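Local coordinates for putative lipoprotein (Bacteroides ovatus, PDB 3OQQ) that is of unknown function but is a putative extracellular lipoprotein, built largely of antiparallel beta sheet, that holds calcium ions in the crystal, at residues A[64-69]-A[106-111]; A[20-25]-A[40-45]; A[190-195]-A[270-275]. One frame throughout, in Å; residues are numbered along the deposited sequence. Where two conformers were deposited one is given.

Contact 1. Residues A[64-69]-A[106-111]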
ATOM      1  N   TYR A  64     -19.640   0.356 -16.665  1.00 24.99           N
ATOM      2  CA  TYR A  64     -19.529   1.042 -17.940  1.00 25.36           C
ATOM      3  C   TYR A  64     -20.718   1.978 -18.198  1.00 31.22           C
ATOM      4  O   TYR A  64     -21.814   1.765 -17.673  1.00 31.53           O
ATOM      5  CB  TYR A  64     -19.397   0.011 -19.085  1.00 25.79           C
ATOM      6  CG  TYR A  64     -20.650  -0.809 -19.369  1.00 24.48           C
ATOM      7  CD1 TYR A  64     -20.871  -2.025 -18.728  1.00 25.95           C
ATOM      8  CD2 TYR A  64     -21.557  -0.415 -20.353  1.00 24.06           C
ATOM      9  CE1 TYR A  64     -21.985  -2.807 -19.026  1.00 27.99           C
ATOM     10  CE2 TYR A  64     -22.674  -1.191 -20.661  1.00 24.94           C
ATOM     11  CZ  TYR A  64     -22.878  -2.389 -20.000  1.00 32.04           C
ATOM     12  OH  TYR A  64     -23.972  -3.158 -20.297  1.00 34.10           O
ATOM     13  N   ASN A  65     -20.490   2.985 -19.054  1.00 26.64           N
ATOM     14  CA  ASN A  65     -21.481   3.955 -19.490  1.00 26.17           C
ATOM     15  C   ASN A  65     -22.279   3.371 -20.612  1.00 31.23           C
ATOM     16  O   ASN A  65     -21.707   2.845 -21.575  1.00 32.76           O
ATOM     17  CB  ASN A  65     -20.796   5.258 -19.944  1.00 22.86           C
ATOM     18  CG  ASN A  65     -20.008   5.902 -18.843  1.00 36.87           C
ATOM     19  OD1 ASN A  65     -20.492   6.043 -17.731  1.00 31.77           O
ATOM     20  ND2 ASN A  65     -18.764   6.262 -19.099  1.00 30.42           N
ATOM     21  N   THR A  66     -23.606   3.453 -20.495  1.00 26.88           N
ATOM     22  CA  THR A  66     -24.502   2.942 -21.510  1.00 27.33           C
ATOM     23  C   THR A  66     -24.818   4.014 -22.513  1.00 33.18           C
ATOM     24  O   THR A  66     -24.632   5.204 -22.244  1.00 33.14           O
ATOM     25  CB  THR A  66     -25.805   2.399 -20.900  1.00 32.54           C
ATOM     26  OG1 THR A  66     -26.583   3.486 -20.388  1.00 29.25           O
ATOM     27  CG2 THR A  66     -25.583   1.276 -19.855  1.00 23.79           C
ATOM     28  N   VAL A  67     -25.350   3.576 -23.652  1.00 33.12           N
ATOM     29  CA  VAL A  67     -25.747   4.420 -24.771  0.50 34.89           C
ATOM     30  C   VAL A  67     -26.910   5.368 -24.345  1.00 39.63           C
ATOM     31  O   VAL A  67     -27.151   6.368 -25.012  1.00 41.29           O
ATOM     32  CB  VAL A  67     -26.092   3.524 -25.998  0.50 40.62           C
ATOM     33  CG1 VAL A  67     -27.432   2.794 -25.839  0.50 40.57           C
ATOM     34  CG2 VAL A  67     -26.026   4.302 -27.307  0.50 41.90           C
ATOM     35  N   SER A  68     -27.610   5.062 -23.228  1.00 36.08           N
ATOM     36  CA  SER A  68     -28.719   5.879 -22.720  1.00 36.43           C
ATOM     37  C   SER A  68     -28.246   6.926 -21.685  1.00 42.27           C
ATOM     38  O   SER A  68     -29.014   7.831 -21.357  1.00 44.45           O
ATOM     39  CB  SER A  68     -29.813   5.004 -22.118  1.00 39.42           C
ATOM     40  OG  SER A  68     -29.398   4.448 -20.883  1.00 47.14           O
ATOM     41  N   GLY A  69     -27.011   6.813 -21.200  1.00 35.71           N
ATOM     42  CA  GLY A  69     -26.480   7.751 -20.218  1.00 35.04           C
ATOM     43  C   GLY A  69     -26.491   7.241 -18.785  1.00 38.13           C
ATOM     44  O   GLY A  69     -26.239   7.998 -17.839  1.00 38.00           O
ATOM     45  N   PRO A 106     -20.371  -4.844 -23.784  1.00 29.63           N
ATOM     46  CA  PRO A 106     -21.745  -5.212 -24.175  1.00 29.99           C
ATOM     47  C   PRO A 106     -22.252  -4.287 -25.281  1.00 37.16           C
ATOM     48  O   PRO A 106     -21.702  -3.202 -25.467  1.00 36.35           O
ATOM     49  CB  PRO A 106     -22.535  -5.024 -22.870  1.00 29.98           C
ATOM     50  CG  PRO A 106     -21.511  -5.156 -21.798  1.00 32.13           C
ATOM     51  CD  PRO A 106     -20.332  -4.438 -22.365  1.00 27.87           C
ATOM     52  N   GLU A 107     -23.272  -4.713 -26.024  1.00 37.00           N
ATOM     53  CA  GLU A 107     -23.797  -3.956 -27.165  1.00 39.04           C
ATOM     54  C   GLU A 107     -24.481  -2.624 -26.781  1.00 41.60           C
ATOM     55  O   GLU A 107     -24.626  -1.761 -27.646  1.00 42.90           O
ATOM     56  CB  GLU A 107     -24.773  -4.819 -27.982  1.00 41.77           C
ATOM     57  CG  GLU A 107     -24.104  -5.892 -28.837  1.00 59.30           C
ATOM     58  CD  GLU A 107     -23.081  -5.455 -29.874  1.00 93.82           C
ATOM     59  OE1 GLU A 107     -23.204  -4.333 -30.419  1.00 94.78           O
ATOM     60  OE2 GLU A 107     -22.159  -6.254 -30.155  1.00 93.61           O
ATOM     61  N   ASP A 108     -24.906  -2.466 -25.517  1.00 33.88           N
ATOM     62  CA  ASP A 108     -25.532  -1.234 -25.045  1.00 32.44           C
ATOM     63  C   ASP A 108     -24.493  -0.249 -24.430  1.00 32.09           C
ATOM     64  O   ASP A 108     -24.878   0.757 -23.839  1.00 30.34           O
ATOM     65  CB  ASP A 108     -26.638  -1.568 -24.025  1.00 34.25           C
ATOM     66  CG  ASP A 108     -26.165  -2.205 -22.733  1.00 43.70           C
ATOM     67  OD1 ASP A 108     -24.991  -2.628 -22.664  1.00 42.56           O
ATOM     68  OD2 ASP A 108     -26.936  -2.227 -21.785  1.00 56.06           O
ATOM     69  N   ALA A 109     -23.187  -0.533 -24.571  1.00 27.47           N
ATOM     70  CA  ALA A 109     -22.143   0.321 -24.018  1.00 26.00           C
ATOM     71  C   ALA A 109     -21.831   1.496 -24.927  1.00 31.43           C
ATOM     72  O   ALA A 109     -22.100   1.426 -26.142  1.00 31.22           O
ATOM     73  CB  ALA A 109     -20.880  -0.487 -23.797  1.00 25.84           C
ATOM     74  N   VAL A 110     -21.218   2.568 -24.349  1.00 27.47           N
ATOM     75  CA  VAL A 110     -20.707   3.679 -25.162  1.00 29.20           C
ATOM     76  C   VAL A 110     -19.549   3.076 -25.984  1.00 33.31           C
ATOM     77  O   VAL A 110     -18.591   2.540 -25.404  1.00 32.25           O
ATOM     78  CB  VAL A 110     -20.275   4.953 -24.376  1.00 32.09           C
ATOM     79  CG1 VAL A 110     -19.595   5.960 -25.324  1.00 32.56           C
ATOM     80  CG2 VAL A 110     -21.475   5.599 -23.689  1.00 31.56           C
ATOM     81  N   GLN A 111     -19.701   3.071 -27.306  1.00 29.62           N
ATOM     82  CA  GLN A 111     -18.725   2.476 -28.216  1.00 30.36           C
ATOM     83  C   GLN A 111     -17.492   3.375 -28.387  1.00 35.87           C
ATOM     84  O   GLN A 111     -17.634   4.594 -28.527  1.00 36.55           O
ATOM     85  CB  GLN A 111     -19.365   2.139 -29.564  1.00 32.97           C
ATOM     86  CG  GLN A 111     -20.440   1.040 -29.468  1.00 37.42           C
ATOM     87  CD  GLN A 111     -19.908  -0.263 -28.887  1.00 51.06           C
ATOM     88  OE1 GLN A 111     -18.962  -0.869 -29.404  1.00 44.18           O
ATOM     89  NE2 GLN A 111     -20.485  -0.709 -27.785  1.00 37.36           N
TER
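Thr66 and Ala109 pass with their CA atoms 4.3 Å apart and form a single beta bridge, which ties the end of strand 59-65 to the loop that follows strand 96-104. Val110 N gives its hydrogen to Asn65 O at 2.8 Å on one flank of the bridge. On the other, Val67 N reaches Asp108 O at 2.9 Å. Each segment also carries a type I beta turn, Thr66 to Gly69 and Pro106 to Ala109, and the pairing stays limited to this one bridge.

The side-chain contact is built around Tyr64. Its CG lies between the backbone N and the carbonyl carbon (chi1 69°), which swings the ring over toward the 106-109 turn. Pro106 lays CD over one ring face in a CH-pi contact, 4.2 Å from the centroid and 16° off the normal; a proline suits the place because its ring is compact and its CD, next to nitrogen, has polarised C-H bonds. Ala109, small enough to fit close in, brings CB obliquely to within 3.5 Å of Tyr64 CD2. The phenol end is polar and is met as such: Tyr64 OH donates to Asp108 OD1 at 2.6 Å, using the syn lone pair of that oxygen. OD1 sits at the ring edge, near its plane, while the carboxylate itself is turned 62° from the ring. Hydroxyl and ring face are thus both held by the same turn, which should fix the rotation of the ring.

Asn65 directs its amide out of the contact, ND2 bonding Ser20 O, and leaves CB to pack on Val110. There the branched valine puts CG2 3.8 Å from Asn65 CB, and the same methyl lies 3.5 Å from both Asn65 O and Thr66 O.

Contact 2. Residues A[20-25]-A[40-45]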
ATOM      1  N   SER A  20     -15.952   8.757 -22.059  1.00 35.72           N
ATOM      2  CA  SER A  20     -17.189   8.034 -21.752  1.00 33.19           C
ATOM      3  C   SER A  20     -17.165   6.545 -22.171  1.00 35.23           C
ATOM      4  O   SER A  20     -17.958   5.787 -21.632  1.00 32.90           O
ATOM      5  CB  SER A  20     -18.396   8.730 -22.371  1.00 34.64           C
ATOM      6  OG  SER A  20     -18.294   8.803 -23.782  1.00 40.72           O
ATOM      7  N   THR A  21     -16.244   6.107 -23.068  1.00 32.02           N
ATOM      8  CA  THR A  21     -16.222   4.689 -23.456  1.00 30.86           C
ATOM      9  C   THR A  21     -15.378   3.856 -22.513  1.00 31.35           C
ATOM     10  O   THR A  21     -15.554   2.629 -22.438  1.00 30.49           O
ATOM     11  CB  THR A  21     -15.734   4.498 -24.897  1.00 35.84           C
ATOM     12  OG1 THR A  21     -16.107   3.174 -25.295  1.00 34.04           O
ATOM     13  CG2 THR A  21     -14.200   4.653 -25.039  1.00 28.86           C
ATOM     14  N   LEU A  22     -14.429   4.503 -21.830  1.00 26.05           N
ATOM     15  CA  LEU A  22     -13.508   3.810 -20.934  1.00 24.92           C
ATOM     16  C   LEU A  22     -14.264   3.183 -19.762  1.00 31.21           C
ATOM     17  O   LEU A  22     -15.333   3.669 -19.365  1.00 31.37           O
ATOM     18  CB  LEU A  22     -12.403   4.754 -20.459  1.00 24.23           C
ATOM     19  CG  LEU A  22     -11.726   5.578 -21.561  1.00 27.91           C
ATOM     20  CD1 LEU A  22     -10.731   6.524 -20.973  1.00 27.69           C
ATOM     21  CD2 LEU A  22     -11.045   4.693 -22.564  1.00 27.72           C
ATOM     22  N   VAL A  23     -13.746   2.046 -19.270  1.00 26.36           N
ATOM     23  CA  VAL A  23     -14.431   1.284 -18.234  1.00 24.09           C
ATOM     24  C   VAL A  23     -13.611   1.226 -16.928  1.00 26.36           C
ATOM     25  O   VAL A  23     -12.399   1.428 -16.926  1.00 24.88           O
ATOM     26  CB  VAL A  23     -14.818  -0.146 -18.738  1.00 26.84           C
ATOM     27  CG1 VAL A  23     -15.762  -0.076 -19.946  1.00 26.97           C
ATOM     28  CG2 VAL A  23     -13.582  -0.994 -19.065  1.00 26.34           C
ATOM     29  N   ASN A  24     -14.290   0.887 -15.837  1.00 22.81           N
ATOM     30  CA  ASN A  24     -13.664   0.706 -14.537  1.00 22.21           C
ATOM     31  C   ASN A  24     -13.910  -0.715 -14.077  1.00 27.45           C
ATOM     32  O   ASN A  24     -15.010  -1.217 -14.258  1.00 27.84           O
ATOM     33  CB  ASN A  24     -14.205   1.721 -13.555  1.00 23.23           C
ATOM     34  CG  ASN A  24     -13.817   3.125 -13.924  1.00 38.95           C
ATOM     35  OD1 ASN A  24     -12.659   3.422 -14.208  1.00 30.54           O
ATOM     36  ND2 ASN A  24     -14.785   4.007 -13.980  1.00 36.25           N
ATOM     37  N   VAL A  25     -12.867  -1.385 -13.550  1.00 24.09           N
ATOM     38  CA  VAL A  25     -12.955  -2.771 -13.077  1.00 22.38           C
ATOM     39  C   VAL A  25     -12.746  -2.774 -11.562  1.00 25.80           C
ATOM     40  O   VAL A  25     -11.788  -2.163 -11.077  1.00 25.28           O
ATOM     41  CB  VAL A  25     -11.959  -3.699 -13.816  1.00 24.75           C
ATOM     42  CG1 VAL A  25     -12.088  -5.148 -13.337  1.00 23.98           C
ATOM     43  CG2 VAL A  25     -12.144  -3.599 -15.338  1.00 24.51           C
ATOM     44  N   ASP A  40     -10.292   3.657 -16.108  1.00 27.84           N
ATOM     45  CA  ASP A  40     -10.288   4.294 -17.435  1.00 28.53           C
ATOM     46  C   ASP A  40      -9.616   3.413 -18.519  1.00 29.44           C
ATOM     47  O   ASP A  40      -8.723   3.863 -19.239  1.00 27.31           O
ATOM     48  CB  ASP A  40      -9.633   5.701 -17.347  1.00 31.38           C
ATOM     49  CG  ASP A  40     -10.490   6.703 -16.583  1.00 41.32           C
ATOM     50  OD1 ASP A  40     -11.731   6.685 -16.761  1.00 43.97           O
ATOM     51  OD2 ASP A  40      -9.921   7.522 -15.833  1.00 44.44           O
ATOM     52  N   VAL A  41     -10.098   2.163 -18.633  1.00 25.11           N
ATOM     53  CA  VAL A  41      -9.615   1.125 -19.549  1.00 25.12           C
ATOM     54  C   VAL A  41     -10.357   1.169 -20.865  1.00 31.27           C
ATOM     55  O   VAL A  41     -11.581   1.096 -20.876  1.00 30.55           O
ATOM     56  CB  VAL A  41      -9.802  -0.270 -18.887  1.00 26.65           C
ATOM     57  CG1 VAL A  41      -9.238  -1.392 -19.750  1.00 25.79           C
ATOM     58  CG2 VAL A  41      -9.193  -0.293 -17.495  1.00 24.95           C
ATOM     59  N   LEU A  42      -9.618   1.227 -21.973  1.00 29.56           N
ATOM     60  CA  LEU A  42     -10.221   1.178 -23.301  1.00 30.39           C
ATOM     61  C   LEU A  42     -10.393  -0.293 -23.690  1.00 36.02           C
ATOM     62  O   LEU A  42      -9.429  -1.064 -23.625  1.00 36.38           O
ATOM     63  CB  LEU A  42      -9.345   1.943 -24.317  1.00 30.34           C
ATOM     64  CG  LEU A  42      -9.629   1.745 -25.805  1.00 35.32           C
ATOM     65  CD1 LEU A  42     -10.995   2.292 -26.197  1.00 34.59           C
ATOM     66  CD2 LEU A  42      -8.555   2.387 -26.632  1.00 37.44           C
ATOM     67  N   VAL A  43     -11.620  -0.685 -24.065  1.00 31.88           N
ATOM     68  CA  VAL A  43     -11.903  -2.054 -24.497  1.00 31.41           C
ATOM     69  C   VAL A  43     -12.380  -1.988 -25.928  1.00 39.99           C
ATOM     70  O   VAL A  43     -13.539  -1.677 -26.175  1.00 40.94           O
ATOM     71  CB  VAL A  43     -12.904  -2.832 -23.590  1.00 32.83           C
ATOM     72  CG1 VAL A  43     -13.036  -4.287 -24.042  1.00 32.66           C
ATOM     73  CG2 VAL A  43     -12.499  -2.767 -22.121  1.00 30.72           C
ATOM     74  N   LYS A  44     -11.468  -2.243 -26.872  1.00 40.34           N
ATOM     75  CA  LYS A  44     -11.758  -2.292 -28.306  1.00 42.68           C
ATOM     76  C   LYS A  44     -11.802  -3.777 -28.649  1.00 50.15           C
ATOM     77  O   LYS A  44     -10.771  -4.456 -28.589  1.00 50.06           O
ATOM     78  CB  LYS A  44     -10.716  -1.503 -29.121  1.00 45.41           C
ATOM     79  CG  LYS A  44     -11.099  -1.308 -30.583  1.00 64.98           C
ATOM     80  CD  LYS A  44      -9.876  -1.105 -31.461  1.00 80.72           C
ATOM     81  CE  LYS A  44     -10.227  -1.214 -32.927  1.00 96.49           C
ATOM     82  NZ  LYS A  44      -9.017  -1.414 -33.766  1.00107.82           N
ATOM     83  N   ASP A  45     -13.023  -4.288 -28.898  1.00 49.19           N
ATOM     84  CA  ASP A  45     -13.372  -5.690 -29.167  1.00 51.19           C
ATOM     85  C   ASP A  45     -13.214  -6.472 -27.845  1.00 53.40           C
ATOM     86  O   ASP A  45     -14.187  -6.609 -27.091  1.00 51.39           O
ATOM     87  CB  ASP A  45     -12.563  -6.306 -30.341  1.00 55.32           C
ATOM     88  CG  ASP A  45     -12.413  -5.406 -31.562  1.00 72.27           C
ATOM     89  OD1 ASP A  45     -13.452  -4.983 -32.124  1.00 75.35           O
ATOM     90  OD2 ASP A  45     -11.259  -5.133 -31.959  1.00 77.66           O
TER
HETATM   91  O   HOH W   1     -13.902   0.923 -23.736  1.00 33.48           O
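Val23 and Val41 form an antiparallel hydrogen-bonded pair in the hairpin of strands 23-26 and 36-41: Val23 N donates to Val41 O at 2.9 Å, and Val41 N returns a nearly straight bond to Val23 O. Asp40 faces Val23 as well, making a G1 beta bulge. Its backbone has the positive phi (45°) that glycine adopts most easily, a conformation aspartate tolerates better than most residues. The bulge turns Asp40 N off Val23 O, and Asn24 takes it instead, OD1 accepting at 3.0 Å; asparagine is short enough to offer its carbonyl oxygen just there.

Leu22, just before strand 23-26, can be traced from CB outward. CB lies 3.7 Å from both Asp40 CA and C. CG, beside the backbone N and anti to the carbonyl carbon (chi1 -48°), comes near Asp40 O. CD1 comes within 3.9 Å of Asp40 CB, while CD2 packs 3.7 Å from Leu42 CB; leucine's fork thus spreads along the backbone from Asp40 to Leu42. Val23 crosses Val43 at about a right angle, their CG2 methyls 3.7 Å apart; Val41 and Val43 both touch Leu103 of strand 96-104, and beta-branched valines suit such extended, buried backbone. Leu42 also packs on Gln164, a calcium ligand, which brings the hairpin close to that metal site.

Past the paired valines, toward Thr21 and Val43, the two chains separate. Buried backbone groups are nonetheless satisfied: Asn24 OD1 serves Asp40 N at the bulge, and where the chains part a water bridges Thr21 O to Val43 N.

Contact 3. Residues A[190-195]-A[270-275]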
ATOM      1  N   PRO A 190       8.293   3.104  18.024  1.00 17.63           N
ATOM      2  CA  PRO A 190       8.309   3.322  16.553  1.00 16.95           C
ATOM      3  C   PRO A 190       8.530   4.798  16.203  1.00 21.70           C
ATOM      4  O   PRO A 190       7.997   5.674  16.866  1.00 20.55           O
ATOM      5  CB  PRO A 190       6.923   2.850  16.098  1.00 17.68           C
ATOM      6  CG  PRO A 190       6.440   1.947  17.188  1.00 23.22           C
ATOM      7  CD  PRO A 190       7.002   2.533  18.460  1.00 19.17           C
ATOM      8  N   THR A 191       9.348   5.070  15.188  1.00 20.49           N
ATOM      9  CA  THR A 191       9.676   6.438  14.808  1.00 19.81           C
ATOM     10  C   THR A 191       9.400   6.704  13.331  1.00 21.28           C
ATOM     11  O   THR A 191       9.127   7.842  12.969  1.00 19.81           O
ATOM     12  CB  THR A 191      11.159   6.724  15.115  1.00 26.21           C
ATOM     13  OG1 THR A 191      11.956   5.718  14.493  1.00 24.07           O
ATOM     14  CG2 THR A 191      11.464   6.761  16.625  1.00 26.18           C
ATOM     15  N   VAL A 192       9.566   5.682  12.476  1.00 16.37           N
ATOM     16  CA  VAL A 192       9.449   5.829  11.022  1.00 15.09           C
ATOM     17  C   VAL A 192       8.628   4.695  10.418  1.00 17.89           C
ATOM     18  O   VAL A 192       8.639   3.583  10.935  1.00 18.45           O
ATOM     19  CB  VAL A 192      10.870   5.866  10.338  1.00 18.48           C
ATOM     20  CG1 VAL A 192      10.767   6.122   8.828  1.00 16.64           C
ATOM     21  CG2 VAL A 192      11.812   6.891  10.982  1.00 18.90           C
ATOM     22  N   LEU A 193       7.918   4.997   9.314  1.00 14.37           N
ATOM     23  CA  LEU A 193       7.269   4.047   8.420  1.00 13.63           C
ATOM     24  C   LEU A 193       7.793   4.369   7.028  1.00 19.97           C
ATOM     25  O   LEU A 193       8.218   5.495   6.770  1.00 20.47           O
ATOM     26  CB  LEU A 193       5.743   4.016   8.486  1.00 11.95           C
ATOM     27  CG  LEU A 193       4.925   5.217   8.017  1.00 15.27           C
ATOM     28  CD1 LEU A 193       4.639   5.153   6.541  1.00 15.94           C
ATOM     29  CD2 LEU A 193       3.603   5.234   8.727  1.00 14.45           C
ATOM     30  N   GLY A 194       7.808   3.394   6.151  1.00 16.44           N
ATOM     31  CA  GLY A 194       8.297   3.648   4.803  1.00 16.43           C
ATOM     32  C   GLY A 194       8.037   2.520   3.838  1.00 22.00           C
ATOM     33  O   GLY A 194       7.423   1.503   4.184  1.00 20.46           O
ATOM     34  N   VAL A 195       8.548   2.687   2.623  1.00 19.43           N
ATOM     35  CA  VAL A 195       8.386   1.682   1.586  1.00 18.81           C
ATOM     36  C   VAL A 195       9.549   1.805   0.630  1.00 20.37           C
ATOM     37  O   VAL A 195      10.058   2.889   0.391  1.00 18.23           O
ATOM     38  CB  VAL A 195       6.992   1.784   0.838  1.00 22.07           C
ATOM     39  CG1 VAL A 195       6.829   3.103   0.074  1.00 21.43           C
ATOM     40  CG2 VAL A 195       6.746   0.584  -0.090  1.00 22.05           C
ATOM     41  N   THR A 270      10.385   7.440   3.187  1.00 20.48           N
ATOM     42  CA  THR A 270      10.201   7.338   4.641  1.00 18.87           C
ATOM     43  C   THR A 270       9.380   8.511   5.189  1.00 21.48           C
ATOM     44  O   THR A 270       9.572   9.656   4.782  1.00 21.41           O
ATOM     45  CB  THR A 270      11.525   7.242   5.394  1.00 16.58           C
ATOM     46  OG1 THR A 270      12.303   8.386   5.087  1.00 19.94           O
ATOM     47  CG2 THR A 270      12.306   5.961   5.085  1.00 15.51           C
ATOM     48  N   LEU A 271       8.487   8.198   6.134  1.00 17.80           N
ATOM     49  CA  LEU A 271       7.692   9.136   6.892  1.00 16.68           C
ATOM     50  C   LEU A 271       8.141   9.041   8.337  1.00 21.86           C
ATOM     51  O   LEU A 271       7.870   8.044   9.014  1.00 22.23           O
ATOM     52  CB  LEU A 271       6.191   8.847   6.749  1.00 15.53           C
ATOM     53  CG  LEU A 271       5.266   9.759   7.593  1.00 16.96           C
ATOM     54  CD1 LEU A 271       5.442  11.260   7.219  1.00 15.56           C
ATOM     55  CD2 LEU A 271       3.839   9.336   7.449  1.00 13.02           C
ATOM     56  N   ASP A 272       8.894  10.053   8.779  1.00 16.76           N
ATOM     57  CA  ASP A 272       9.460  10.146  10.133  1.00 15.01           C
ATOM     58  C   ASP A 272       8.557  11.070  10.960  1.00 22.00           C
ATOM     59  O   ASP A 272       7.767  11.818  10.369  1.00 21.08           O
ATOM     60  CB  ASP A 272      10.889  10.676   9.993  1.00 15.62           C
ATOM     61  CG  ASP A 272      11.832  10.604  11.186  1.00 22.96           C
ATOM     62  OD1 ASP A 272      11.374  10.232  12.306  1.00 22.28           O
ATOM     63  OD2 ASP A 272      12.999  10.942  11.014  1.00 23.63           O
ATOM     64  N   GLY A 273       8.603  10.962  12.294  1.00 19.83           N
ATOM     65  CA  GLY A 273       7.757  11.789  13.165  1.00 19.48           C
ATOM     66  C   GLY A 273       6.641  11.082  13.908  1.00 22.03           C
ATOM     67  O   GLY A 273       5.857  11.721  14.641  1.00 21.39           O
ATOM     68  N   LEU A 274       6.554   9.739  13.719  1.00 16.93           N
ATOM     69  CA  LEU A 274       5.545   8.891  14.344  1.00 16.56           C
ATOM     70  C   LEU A 274       5.526   9.023  15.864  1.00 21.33           C
ATOM     71  O   LEU A 274       4.459   8.933  16.458  1.00 20.40           O
ATOM     72  CB  LEU A 274       5.749   7.400  13.975  1.00 15.85           C
ATOM     73  CG  LEU A 274       5.701   6.995  12.515  1.00 18.71           C
ATOM     74  CD1 LEU A 274       5.695   5.422  12.404  1.00 17.95           C
ATOM     75  CD2 LEU A 274       4.492   7.641  11.799  1.00 18.96           C
ATOM     76  N   THR A 275       6.695   9.228  16.491  1.00 19.51           N
ATOM     77  CA  THR A 275       6.792   9.372  17.952  1.00 20.61           C
ATOM     78  C   THR A 275       6.015  10.625  18.485  1.00 24.59           C
ATOM     79  O   THR A 275       5.653  10.668  19.670  1.00 23.15           O
ATOM     80  CB  THR A 275       8.279   9.419  18.348  1.00 27.57           C
ATOM     81  OG1 THR A 275       8.427   9.000  19.692  1.00 31.34           O
ATOM     82  CG2 THR A 275       8.947  10.789  18.120  1.00 26.20           C
TER
HETATM   83  O   HOH W   2       9.276   9.605  15.085  1.00 19.16           O
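Thr191 O is gripped by three donors: a water at 2.8 Å, Leu274 N at 3.3 Å from above the carbonyl plane, and, weakly, Gly273 N. The same water accepts from Thr275 N, so the start of the 3-10 segment is tied to strand 190-198 at Thr191. Gly273 makes the turn at a positive phi (110°), where a CB would jam against the preceding carbonyl oxygen.

Further along the pairing, Leu193 and Leu271 share two backbone bonds, the straighter being Leu271 N to Leu193 O at 2.8 Å. Their side chains lie alongside one another, pointing the same way, with Leu193 CD1 4.0 Å from Leu271 CB. Leu274 comes across Leu193 at about a right angle. Its CG, anti to the carbonyl carbon (chi1 -60°), brings CD1 to Val192 C at 3.6 Å and CD2 to Leu193 CD2. With an alanine here, CG and both methyls gone, a gap would probably open beside Leu193 and the Val192 backbone would lose its cover. On the opposite face Val192 lays CG2 3.6 Å from Asp272 OD1, and glycine suits 194, where a CB would crowd Thr270 CG2.

Through Leu193 and Leu274, one face of this six-stranded antiparallel sheet packs on strands 150-161 and 173-184 of another sheet, and Thr191 and Val192 form a classic beta bulge opposite Lys338.

How the contacts relate
Along the chain the three contacts come in series, contact 2 first, then contact 1, then contact 3. Contacts 1 and 2 are neighbours, their centres 11 Å apart: strands 59-65 and 23-26 lie side by side, and Val110 O probably bonds Thr21 OG1 at 2.6 Å. Both lie on one side of the chain's centre. Contact 2 and segment 64-69 fall in the DUF4841 range, contact 3 in the DUF4842 range. Contact 3 belongs to a separate six-stranded antiparallel sheet on the opposite side, about 38 Å from contact 2 and 46 Å from contact 1, centre to centre. The contacts thus serve separate parts of the fold, with calcium about 6 Å from the Leu42 side chain and 8 Å from that of Pro190.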